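Putative 2,5-diketo-D-gluconic acid reductase B (PDB 3UP8) probably reduces small carbonyl compounds such as methylglyoxal with NADPH, as an aldo/keto reductase built on a TIM barrel. Local coordinates at residues Q68-E78 and S109-R118; M136-R147 and E167-I176. One frame throughout, in Å; residues are numbered along the deposited sequence.

Contact 1. Residues Q68-E78 and S109-R118. With ACT (acetate ion), chain C.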
# COMPACT_ATOMS: atom_id res chain seq x y z
N GLN A 68 -3.84 -0.63 12.34
CA GLN A 68 -4.05 -0.67 13.78
C GLN A 68 -2.72 -0.67 14.54
O GLN A 68 -2.55 0.11 15.48
CB GLN A 68 -4.89 -1.88 14.17
CG GLN A 68 -6.34 -1.74 13.77
CD GLN A 68 -7.15 -3.03 13.89
OE1 GLN A 68 -6.63 -4.09 14.23
NE2 GLN A 68 -8.44 -2.91 13.64
N ILE A 69 -1.77 -1.48 14.08
CA ILE A 69 -0.49 -1.66 14.79
C ILE A 69 0.44 -0.47 14.72
O ILE A 69 1.32 -0.34 15.58
CB ILE A 69 0.27 -2.94 14.33
CG1 ILE A 69 1.35 -3.34 15.35
CG2 ILE A 69 0.90 -2.75 12.94
CD1 ILE A 69 0.81 -3.69 16.74
N TYR A 70 0.30 0.40 13.71
CA TYR A 70 1.19 1.57 13.62
C TYR A 70 0.96 2.54 14.76
O TYR A 70 1.85 3.30 15.09
CB TYR A 70 1.03 2.37 12.31
CG TYR A 70 1.15 1.60 11.03
CD1 TYR A 70 1.85 0.40 10.96
CD2 TYR A 70 0.59 2.11 9.87
CE1 TYR A 70 1.96 -0.30 9.75
CE2 TYR A 70 0.68 1.43 8.66
CZ TYR A 70 1.35 0.22 8.61
OH TYR A 70 1.42 -0.43 7.39
N GLY A 71 -0.23 2.52 15.36
CA GLY A 71 -0.52 3.41 16.49
C GLY A 71 -0.73 4.87 16.11
O GLY A 71 -0.68 5.74 16.97
N ASN A 72 -0.97 5.15 14.84
CA ASN A 72 -1.17 6.55 14.42
C ASN A 72 -2.51 6.82 13.73
O ASN A 72 -2.69 7.87 13.10
CB ASN A 72 -0.00 7.01 13.54
CG ASN A 72 0.22 6.09 12.33
OD1 ASN A 72 -0.70 5.41 11.88
ND2 ASN A 72 1.44 6.08 11.81
N GLU A 73 -3.47 5.89 13.87
CA GLU A 73 -4.79 6.08 13.25
C GLU A 73 -5.49 7.35 13.73
O GLU A 73 -6.12 8.07 12.93
CB GLU A 73 -5.71 4.88 13.53
CG GLU A 73 -5.46 3.66 12.65
CD GLU A 73 -6.26 2.44 13.13
OE1 GLU A 73 -6.31 2.21 14.37
OE2 GLU A 73 -6.84 1.74 12.28
N ALA A 74 -5.39 7.63 15.04
CA ALA A 74 -5.98 8.84 15.62
C ALA A 74 -5.52 10.11 14.89
O ALA A 74 -6.33 10.98 14.56
CB ALA A 74 -5.67 8.93 17.14
N GLU A 75 -4.23 10.20 14.62
CA GLU A 75 -3.65 11.38 13.99
C GLU A 75 -4.00 11.44 12.51
O GLU A 75 -4.22 12.52 11.97
CB GLU A 75 -2.14 11.42 14.24
CG GLU A 75 -1.77 11.66 15.72
CD GLU A 75 -1.68 10.39 16.56
OE1 GLU A 75 -2.08 9.29 16.11
OE2 GLU A 75 -1.19 10.49 17.71
N VAL A 76 -4.07 10.27 11.85
CA VAL A 76 -4.57 10.21 10.48
C VAL A 76 -5.98 10.80 10.42
O VAL A 76 -6.27 11.63 9.57
CB VAL A 76 -4.56 8.76 9.88
CG1 VAL A 76 -5.35 8.70 8.57
CG2 VAL A 76 -3.12 8.29 9.65
N GLY A 77 -6.85 10.35 11.32
CA GLY A 77 -8.24 10.83 11.41
C GLY A 77 -8.32 12.34 11.62
O GLY A 77 -9.08 13.02 10.93
N GLU A 78 -7.51 12.85 12.54
CA GLU A 78 -7.48 14.30 12.82
C GLU A 78 -7.01 15.09 11.60
O GLU A 78 -7.64 16.07 11.21
CB GLU A 78 -6.55 14.59 14.01
CG GLU A 78 -6.59 16.05 14.48
CD GLU A 78 -5.67 16.33 15.65
OE1 GLU A 78 -5.57 15.47 16.54
OE2 GLU A 78 -5.05 17.42 15.68
N SER A 109 -12.39 -4.40 16.85
CA SER A 109 -11.23 -3.60 16.43
C SER A 109 -11.54 -2.67 15.26
O SER A 109 -10.93 -1.61 15.13
CB SER A 109 -10.01 -4.48 16.12
OG SER A 109 -10.15 -5.09 14.85
N VAL A 110 -12.47 -3.08 14.41
CA VAL A 110 -12.85 -2.27 13.26
C VAL A 110 -13.62 -1.04 13.75
O VAL A 110 -13.32 0.08 13.35
CB VAL A 110 -13.64 -3.10 12.21
CG1 VAL A 110 -14.25 -2.19 11.15
CG2 VAL A 110 -12.71 -4.13 11.58
N ASP A 111 -14.59 -1.26 14.64
CA ASP A 111 -15.32 -0.14 15.25
C ASP A 111 -14.36 0.82 15.95
O ASP A 111 -14.56 2.04 15.91
CB ASP A 111 -16.37 -0.65 16.23
CG ASP A 111 -17.58 -1.25 15.54
OD1 ASP A 111 -17.78 -1.01 14.33
OD2 ASP A 111 -18.34 -1.96 16.23
N GLU A 112 -13.34 0.27 16.61
CA GLU A 112 -12.36 1.07 17.33
C GLU A 112 -11.52 1.90 16.35
O GLU A 112 -11.30 3.08 16.58
CB GLU A 112 -11.47 0.19 18.21
CG GLU A 112 -10.36 0.95 18.97
CD GLU A 112 -10.88 1.80 20.15
OE1 GLU A 112 -12.02 1.59 20.61
OE2 GLU A 112 -10.12 2.67 20.63
N SER A 113 -11.06 1.28 15.26
CA SER A 113 -10.36 2.01 14.20
C SER A 113 -11.18 3.19 13.70
O SER A 113 -10.66 4.30 13.52
CB SER A 113 -10.06 1.08 13.00
OG SER A 113 -8.95 0.26 13.29
N LEU A 114 -12.46 2.94 13.47
CA LEU A 114 -13.35 3.97 12.93
C LEU A 114 -13.55 5.14 13.91
O LEU A 114 -13.69 6.30 13.50
CB LEU A 114 -14.66 3.36 12.48
CG LEU A 114 -14.50 2.43 11.26
CD1 LEU A 114 -15.82 1.73 10.92
CD2 LEU A 114 -14.04 3.22 10.07
N ARG A 115 -13.52 4.83 15.21
CA ARG A 115 -13.55 5.90 16.21
C ARG A 115 -12.30 6.77 16.10
O ARG A 115 -12.41 8.00 16.17
CB ARG A 115 -13.70 5.34 17.63
CG ARG A 115 -15.09 4.76 17.90
CD ARG A 115 -15.32 4.43 19.38
NE ARG A 115 -14.71 3.16 19.78
CZ ARG A 115 -15.28 1.96 19.63
NH1 ARG A 115 -16.48 1.84 19.08
NH2 ARG A 115 -14.63 0.87 20.03
N LYS A 116 -11.13 6.14 15.94
CA LYS A 116 -9.86 6.88 15.83
C LYS A 116 -9.79 7.68 14.53
O LYS A 116 -9.33 8.83 14.51
CB LYS A 116 -8.64 5.94 15.95
CG LYS A 116 -8.53 5.22 17.31
CD LYS A 116 -7.14 4.61 17.45
CE LYS A 116 -6.88 4.07 18.87
NZ LYS A 116 -7.22 2.61 19.00
N LEU A 117 -10.28 7.07 13.45
CA LEU A 117 -10.23 7.68 12.12
C LEU A 117 -11.32 8.73 11.87
O LEU A 117 -11.32 9.39 10.83
CB LEU A 117 -10.26 6.59 11.03
CG LEU A 117 -9.02 5.69 11.01
CD1 LEU A 117 -9.32 4.45 10.15
CD2 LEU A 117 -7.80 6.43 10.47
N ARG A 118 -12.24 8.87 12.83
CA ARG A 118 -13.32 9.86 12.76
C ARG A 118 -14.15 9.78 11.47
O ARG A 118 -14.46 10.79 10.82
CB ARG A 118 -12.79 11.28 13.02
CG ARG A 118 -12.22 11.43 14.43
CD ARG A 118 -11.87 12.88 14.78
NE ARG A 118 -11.38 12.95 16.16
CZ ARG A 118 -10.61 13.92 16.65
NH1 ARG A 118 -10.23 14.94 15.88
NH2 ARG A 118 -10.22 13.87 17.91
C ACT C . 3.93 -2.78 7.24
O ACT C . 3.41 -1.91 6.51
OXT ACT C . 3.39 -2.95 8.34
CH3 ACT C . 5.14 -3.57 6.85
O HOH W 1 -7.15 0.99 16.49
O HOH W 2 -8.60 11.07 15.97
O HOH W 3 -11.24 11.74 9.33

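Contact 2. Residues M136-R147 and E167-I176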
# COMPACT_ATOMS: atom_id res chain seq x y z
N MSE A 136 -8.16 -19.12 8.23
CA MSE A 136 -8.33 -18.13 7.17
C MSE A 136 -9.80 -17.80 6.89
O MSE A 136 -10.16 -16.63 6.74
CB MSE A 136 -7.60 -18.60 5.89
CG MSE A 136 -7.57 -17.60 4.76
SE MSE A 136 -6.62 -15.96 5.30
CE MSE A 136 -4.80 -16.68 5.31
N ALA A 137 -10.67 -18.81 6.83
CA ALA A 137 -12.08 -18.52 6.53
C ALA A 137 -12.78 -17.69 7.61
O ALA A 137 -13.73 -16.99 7.31
CB ALA A 137 -12.87 -19.80 6.24
N GLU A 138 -12.32 -17.79 8.86
CA GLU A 138 -12.87 -16.96 9.93
C GLU A 138 -12.47 -15.48 9.72
O GLU A 138 -13.28 -14.59 9.90
CB GLU A 138 -12.40 -17.43 11.31
CG GLU A 138 -13.03 -16.66 12.47
CD GLU A 138 -12.65 -17.21 13.86
OE1 GLU A 138 -12.29 -18.40 13.97
OE2 GLU A 138 -12.69 -16.43 14.84
N ARG A 139 -11.22 -15.24 9.32
CA ARG A 139 -10.75 -13.86 9.08
C ARG A 139 -11.43 -13.29 7.84
O ARG A 139 -11.87 -12.15 7.84
CB ARG A 139 -9.24 -13.82 8.89
CG ARG A 139 -8.48 -14.33 10.09
CD ARG A 139 -7.00 -14.43 9.77
NE ARG A 139 -6.59 -15.80 9.53
CZ ARG A 139 -5.41 -16.15 9.02
NH1 ARG A 139 -4.53 -15.22 8.66
NH2 ARG A 139 -5.13 -17.43 8.85
N ILE A 140 -11.52 -14.11 6.80
CA ILE A 140 -12.12 -13.68 5.55
C ILE A 140 -13.61 -13.44 5.79
O ILE A 140 -14.19 -12.48 5.26
CB ILE A 140 -11.90 -14.73 4.41
CG1 ILE A 140 -10.41 -14.84 4.02
CG2 ILE A 140 -12.76 -14.43 3.20
CD1 ILE A 140 -9.78 -13.59 3.36
N GLY A 141 -14.23 -14.31 6.60
CA GLY A 141 -15.64 -14.13 6.98
C GLY A 141 -15.89 -12.79 7.66
O GLY A 141 -16.89 -12.10 7.38
N ALA A 142 -15.00 -12.43 8.59
CA ALA A 142 -15.11 -11.16 9.31
C ALA A 142 -14.89 -9.97 8.37
O ALA A 142 -15.60 -8.98 8.49
CB ALA A 142 -14.16 -11.11 10.45
N LEU A 143 -13.94 -10.07 7.43
CA LEU A 143 -13.79 -9.02 6.40
C LEU A 143 -15.08 -8.79 5.64
O LEU A 143 -15.51 -7.65 5.47
CB LEU A 143 -12.69 -9.37 5.38
CG LEU A 143 -11.23 -9.06 5.66
CD1 LEU A 143 -10.39 -9.64 4.50
CD2 LEU A 143 -10.97 -7.55 5.84
N ASN A 144 -15.71 -9.88 5.19
CA ASN A 144 -16.97 -9.75 4.47
C ASN A 144 -18.10 -9.18 5.35
O ASN A 144 -18.94 -8.44 4.87
CB ASN A 144 -17.39 -11.10 3.89
CG ASN A 144 -16.69 -11.40 2.58
OD1 ASN A 144 -17.18 -11.05 1.51
ND2 ASN A 144 -15.51 -11.98 2.67
N GLU A 145 -18.11 -9.56 6.62
CA GLU A 145 -19.15 -9.05 7.52
C GLU A 145 -19.08 -7.52 7.59
O GLU A 145 -20.09 -6.85 7.39
CB GLU A 145 -19.00 -9.64 8.91
CG GLU A 145 -20.03 -9.09 9.93
CD GLU A 145 -19.94 -9.77 11.29
OE1 GLU A 145 -19.52 -10.93 11.34
OE2 GLU A 145 -20.29 -9.14 12.33
N VAL A 146 -17.91 -6.97 7.87
CA VAL A 146 -17.80 -5.52 8.01
C VAL A 146 -18.01 -4.78 6.69
O VAL A 146 -18.47 -3.63 6.69
CB VAL A 146 -16.49 -5.09 8.69
CG1 VAL A 146 -16.47 -5.58 10.11
CG2 VAL A 146 -15.23 -5.60 7.91
N ARG A 147 -17.67 -5.43 5.57
CA ARG A 147 -17.99 -4.88 4.25
C ARG A 147 -19.50 -4.77 4.05
O ARG A 147 -20.01 -3.71 3.66
CB ARG A 147 -17.35 -5.70 3.12
CG ARG A 147 -17.51 -5.07 1.73
CD ARG A 147 -16.77 -5.86 0.66
NE ARG A 147 -17.03 -5.35 -0.70
CZ ARG A 147 -18.08 -5.69 -1.46
NH1 ARG A 147 -19.01 -6.52 -1.01
NH2 ARG A 147 -18.21 -5.18 -2.68
N GLU A 167 -6.19 -18.75 -2.01
CA GLU A 167 -7.10 -19.18 -0.94
C GLU A 167 -8.04 -18.04 -0.53
O GLU A 167 -9.24 -18.24 -0.42
CB GLU A 167 -6.35 -19.73 0.28
CG GLU A 167 -7.27 -20.05 1.48
CD GLU A 167 -6.55 -20.58 2.71
OE1 GLU A 167 -5.46 -20.08 3.06
OE2 GLU A 167 -7.09 -21.51 3.35
N ALA A 168 -7.49 -16.84 -0.31
CA ALA A 168 -8.33 -15.68 0.03
C ALA A 168 -9.39 -15.37 -1.02
O ALA A 168 -10.56 -15.18 -0.68
CB ALA A 168 -7.46 -14.45 0.35
N ALA A 169 -9.00 -15.34 -2.29
CA ALA A 169 -9.95 -15.11 -3.39
C ALA A 169 -11.05 -16.18 -3.43
O ALA A 169 -12.22 -15.86 -3.65
CB ALA A 169 -9.19 -15.04 -4.75
N ARG A 170 -10.66 -17.43 -3.21
CA ARG A 170 -11.61 -18.56 -3.19
C ARG A 170 -12.62 -18.50 -2.02
O ARG A 170 -13.80 -18.78 -2.21
CB ARG A 170 -10.84 -19.89 -3.17
CG ARG A 170 -11.73 -21.16 -3.19
CD ARG A 170 -10.91 -22.44 -3.45
NE ARG A 170 -9.62 -22.49 -2.75
CZ ARG A 170 -9.45 -22.77 -1.46
NH1 ARG A 170 -10.48 -23.01 -0.65
NH2 ARG A 170 -8.23 -22.79 -0.95
N LEU A 171 -12.15 -18.18 -0.83
CA LEU A 171 -13.01 -18.17 0.36
C LEU A 171 -13.90 -16.93 0.50
O LEU A 171 -14.86 -16.93 1.28
CB LEU A 171 -12.18 -18.34 1.63
CG LEU A 171 -11.45 -19.67 1.79
CD1 LEU A 171 -10.48 -19.61 2.97
CD2 LEU A 171 -12.45 -20.83 1.95
N SER A 172 -13.58 -15.87 -0.24
CA SER A 172 -14.24 -14.56 -0.03
C SER A 172 -15.37 -14.32 -0.99
O SER A 172 -15.17 -14.36 -2.20
CB SER A 172 -13.23 -13.42 -0.14
OG SER A 172 -13.84 -12.17 0.16
N ASP A 173 -16.56 -14.05 -0.44
CA ASP A 173 -17.73 -13.71 -1.25
C ASP A 173 -17.44 -12.44 -2.05
O ASP A 173 -17.69 -12.40 -3.27
CB ASP A 173 -18.97 -13.56 -0.35
CG ASP A 173 -20.24 -13.31 -1.15
OD1 ASP A 173 -20.44 -13.96 -2.19
OD2 ASP A 173 -21.04 -12.44 -0.74
N ALA A 174 -16.91 -11.41 -1.37
CA ALA A 174 -16.49 -10.17 -2.03
C ALA A 174 -15.12 -10.34 -2.72
O ALA A 174 -14.29 -11.12 -2.24
CB ALA A 174 -16.42 -9.02 -1.00
N PRO A 175 -14.88 -9.59 -3.82
CA PRO A 175 -13.56 -9.64 -4.42
C PRO A 175 -12.49 -9.14 -3.46
O PRO A 175 -12.77 -8.33 -2.55
CB PRO A 175 -13.66 -8.70 -5.64
CG PRO A 175 -15.12 -8.46 -5.85
CD PRO A 175 -15.78 -8.65 -4.51
N ILE A 176 -11.28 -9.66 -3.64
CA ILE A 176 -10.12 -9.21 -2.88
C ILE A 176 -9.46 -8.15 -3.75
O ILE A 176 -9.06 -8.43 -4.87
CB ILE A 176 -9.13 -10.36 -2.63
CG1 ILE A 176 -9.78 -11.48 -1.81
CG2 ILE A 176 -7.83 -9.83 -1.99
CD1 ILE A 176 -10.11 -11.09 -0.36

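Contact 1. Residues Q68-E78 and S109-R118
Ser113 OG donates to Glu73 OE2 over 2.8 Å, meeting the carboxylate on its syn side, and in turn accepts from the amide of Gln68. That amide bridges two serines one turn apart on helix 103-117. Its NE2 reaches Ser113 OG (3.2 Å) nearly in the amide plane and Ser109 OG (3.0 Å) somewhat tilted from it; Ser109 OG is also hydrogen-bonded to Phe106 O. The chain of Gln68 is extended beyond CG (chi2 169°), which carries the amide across the gap, while OE1 turns back to Asn100 and the backbone of Trp97. Were Gln68 replaced by alanine, both serine hydroxyls would probably lose this donor and Asn100 ND2 its acceptor. Glu73 OE2 is also held by Thr94 of strand 91-96, and Glu73 OE1 takes a water that links it to Lys116 NZ.

The arrangement illustrates how neighbouring helices of a (beta/alpha)8 barrel pack, here 73-83 against 103-117, their short segments inclined at 46°. The loop that holds Gln68, just before helix 73-83, also carries Tyr70, the predicted proton donor, whose OH bonds to Lys95 and to an acetate ion, probably from the crystallisation liquor, that His128 also holds.

Further along, Gly77 lets the backbones close to 3.8 Å between its CA and that of Leu117; a side chain there would run into Lys116 O. Ala74 CA makes a CH...O contact with that same carbonyl at 3.5 Å, and waters join Ala74 O to Lys116 O and Gly77 O to Leu117 O. Beneath, Leu117 CD2 lies against Val76 CG1 (3.8 Å), both side chains also touching Leu92.

Contact 2. Residues M136-R147 and E167-I176
Ile140, Leu171 and Asn144 have the most surface buried here, where the helical segments 136-147 and 167-171 cross at -58°. Ile140 splits its branches between two partners: CG2, anti to the backbone N, presses on Ser172 CB at 3.5 Å, whereas CD1 reaches Ala168 CB at 3.9 Å. Leu171 CD1 touches both Met136 CG (4.0 Å) and Ala137 CB. Met136, present as selenomethionine, also lays its CB and CG against the carboxylate of Glu167.

Asn144 works with both ends of its amide. OD1 accepts from Ala174 N (2.9 Å), in the carbonyl plane and on a lone pair, while ND2 donates almost straight (170°) to Ser172 OG and, through its other hydrogen, to Ile140 O one turn back. Three bonds thus fix the flip of the amide. Ser172 OG donates to Ala174 O at 2.7 Å, tying the turn after the helix to itself. Beyond, Ala174 CB sits over one face of the Arg147 guanidinium.

The contact lies in the outer helical layer of the barrel, where consecutive helices meet: Ile140 reaches inward to Leu127 of strand 122-127, Asn144 and Ser172 both touch Ile155 of strand 152-158, and helix 103-117 flanks helix 136-148 through Phe106 and Ile107.

Both contacts pair consecutive outer helices of one barrel, and both are partly buried, with centres 22 Å apart. They are joined by helix 103-117, whose Val110 packs on Val146 of helix 136-148 (CG1 to CG1, 4.2 Å). Their chemistry differs with position. Contact 1 runs from the loop bearing the predicted catalytic tyrosine, where its polar side chains gather, down to helix axes of the segments approaching to 7.7 Å, a closeness permitted by glycine and bridged by water. In contact 2 the segment axes stay 10.0 Å apart, aliphatic side chains fill the interval, and the hydrogen bonds concentrate on one asparagine that holds the turn leading into strand 176-182.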